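Side-chain contact in nodulation protein S (Bradyrhizobium sp., PDB 3OFK), which probably uses S-adenosyl-L-methionine to N-methylate a precursor of the lipochitooligosaccharide Nod factor, a signal of nodulation: residues Val10-Thr13 with Tyr14-Leu17. Numbering follows the deposited sequence.
Sequences VDNT and YQSL. With SAH (S-adenosyl-L-homocysteine), chain E.
N12 caps the N-terminus of helix 13-21, and Q15 OE1 in turn accepts from D11 N, the residue before the cap. N12 OD1 accepts from Q15 N at 2.9 Å, with the donor tilted 25° from the amide plane. CG of N12 lies between its own backbone N and carbonyl carbon (chi1 59°), which turns the amide back over the first turn. Q15 reaches the other way. Its extended chain carries OE1 to D11 N, 3.0 Å away, with an N-H...O angle of 154°. The N12 and Q15 side chains cross at about a right angle, with N12 ND2 3.7 Å from Q15 CD. The backbone then takes over. S16 N donates to N12 O at 3.2 Å. L17 N donates to T13 O at 3.0 Å. V10 CG2 packs against S16 CB at 3.6 Å. With an alanine at Q15, D11 N would probably lose this acceptor and the N12 amide the side chain packed across it. Next along the helix, L17 CD2 meets C8 of the SAH adenine at 3.5 Å, and L17 also touches V81 and M82. Two side-chain-to-backbone bonds thus fix the entry into a helix that lines the cofactor pocket: N12 satisfies a first-turn N-H that lacks a helical acceptor, and Q15 satisfies that of D11 in the preceding loop.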
loop_
_atom_site.group_PDB
_atom_site.type_symbol
_atom_site.label_atom_id
_atom_site.label_comp_id
_atom_site.label_asym_id
_atom_site.label_seq_id
_atom_site.Cartn_x
_atom_site.Cartn_y
_atom_site.Cartn_z
ATOM N N VAL A 10 -1.509 7.051 -20.555
ATOM C CA VAL A 10 -2.941 7.428 -20.447
ATOM C C VAL A 10 -3.148 8.932 -20.093
ATOM O O VAL A 10 -2.175 9.666 -19.827
ATOM C CB VAL A 10 -3.669 6.535 -19.413
ATOM C CG1 VAL A 10 -3.889 5.141 -20.000
ATOM C CG2 VAL A 10 -2.886 6.494 -18.102
ATOM N N ASP A 11 -4.409 9.390 -20.111
ATOM C CA ASP A 11 -4.725 10.806 -19.822
ATOM C C ASP A 11 -4.786 11.144 -18.307
ATOM O O ASP A 11 -4.599 12.292 -17.906
ATOM C CB ASP A 11 -6.032 11.203 -20.523
ATOM C CG ASP A 11 -5.874 11.295 -22.035
ATOM O OD1 ASP A 11 -4.737 11.129 -22.526
ATOM O OD2 ASP A 11 -6.874 11.547 -22.736
ATOM N N ASN A 12 -5.007 10.152 -17.469
ATOM C CA ASN A 12 -5.140 10.406 -16.059
ATOM C C ASN A 12 -4.898 9.146 -15.237
ATOM O O ASN A 12 -4.794 8.042 -15.763
ATOM C CB ASN A 12 -6.525 11.007 -15.753
ATOM C CG ASN A 12 -7.676 10.092 -16.176
ATOM O OD1 ASN A 12 -7.826 8.969 -15.683
ATOM N ND2 ASN A 12 -8.502 10.585 -17.085
ATOM N N THR A 13 -4.797 9.327 -13.934
ATOM C CA THR A 13 -4.428 8.225 -13.062
ATOM C C THR A 13 -5.567 7.190 -12.998
ATOM O O THR A 13 -5.306 5.992 -12.906
ATOM C CB THR A 13 -3.974 8.749 -11.660
ATOM O OG1 THR A 13 -2.768 9.517 -11.815
ATOM C CG2 THR A 13 -3.748 7.616 -10.687
ATOM N N TYR A 14 -6.815 7.626 -13.102
ATOM C CA TYR A 14 -7.903 6.647 -13.149
ATOM C C TYR A 14 -7.664 5.644 -14.289
ATOM O O TYR A 14 -7.745 4.439 -14.090
ATOM C CB TYR A 14 -9.287 7.326 -13.271
ATOM C CG TYR A 14 -10.421 6.337 -13.465
ATOM C CD1 TYR A 14 -11.237 5.959 -12.390
ATOM C CD2 TYR A 14 -10.674 5.760 -14.730
ATOM C CE1 TYR A 14 -12.271 5.029 -12.561
ATOM C CE2 TYR A 14 -11.702 4.822 -14.911
ATOM C CZ TYR A 14 -12.499 4.467 -13.821
ATOM O OH TYR A 14 -13.514 3.550 -13.971
ATOM N N GLN A 15 -7.368 6.139 -15.487
ATOM C CA GLN A 15 -7.210 5.261 -16.650
ATOM C C GLN A 15 -5.990 4.341 -16.513
ATOM O O GLN A 15 -5.998 3.199 -16.975
ATOM C CB GLN A 15 -7.099 6.089 -17.923
ATOM C CG GLN A 15 -8.352 6.901 -18.266
ATOM C CD GLN A 15 -8.144 7.759 -19.501
ATOM O OE1 GLN A 15 -7.030 7.877 -19.995
ATOM N NE2 GLN A 15 -9.220 8.357 -20.004
ATOM N N SER A 16 -4.951 4.852 -15.859
ATOM C CA SER A 16 -3.758 4.092 -15.577
ATOM C C SER A 16 -4.101 2.876 -14.717
ATOM O O SER A 16 -3.721 1.737 -15.033
ATOM C CB SER A 16 -2.741 4.988 -14.859
ATOM O OG SER A 16 -1.598 4.252 -14.484
ATOM N N LEU A 17 -4.816 3.143 -13.626
ATOM C CA LEU A 17 -5.295 2.122 -12.713
ATOM C C LEU A 17 -6.193 1.087 -13.430
ATOM O O LEU A 17 -5.963 -0.126 -13.314
ATOM C CB LEU A 17 -6.051 2.814 -11.570
ATOM C CG LEU A 17 -5.300 3.089 -10.263
ATOM C CD1 LEU A 17 -3.810 3.278 -10.419
ATOM C CD2 LEU A 17 -5.907 4.219 -9.419
HETATM N N SAH E . -0.737 -2.505 -1.936
HETATM C CA SAH E . -0.689 -3.537 -2.966
HETATM C CB SAH E . -1.245 -2.986 -4.276
HETATM C CG SAH E . -0.492 -1.878 -4.996
HETATM S SD SAH E . -1.135 -1.463 -6.655
HETATM C C SAH E . 0.712 -4.129 -3.190
HETATM O O SAH E . 1.718 -3.581 -2.734
HETATM O OXT SAH E . 0.853 -5.169 -3.831
HETATM C "C5'" SAH E . -1.940 0.094 -6.153
HETATM C "C4'" SAH E . -3.391 0.044 -5.719
HETATM O "O4'" SAH E . -3.731 1.301 -5.135
HETATM C "C3'" SAH E . -4.380 -0.203 -6.858
HETATM O "O3'" SAH E . -5.366 -1.159 -6.445
HETATM C "C2'" SAH E . -4.997 1.187 -7.080
HETATM O "O2'" SAH E . -6.308 1.117 -7.587
HETATM C "C1'" SAH E . -4.967 1.732 -5.678
HETATM N N9 SAH E . -5.063 3.199 -5.496
HETATM C C8 SAH E . -4.466 4.178 -6.249
HETATM N N7 SAH E . -4.777 5.374 -5.704
HETATM C C5 SAH E . -5.551 5.182 -4.621
HETATM C C6 SAH E . -6.072 6.103 -3.712
HETATM N N6 SAH E . -5.891 7.433 -3.943
HETATM N N1 SAH E . -6.831 5.624 -2.673
HETATM C C2 SAH E . -7.012 4.253 -2.519
HETATM N N3 SAH E . -6.454 3.351 -3.420
HETATM C C4 SAH E . -5.713 3.811 -4.452
#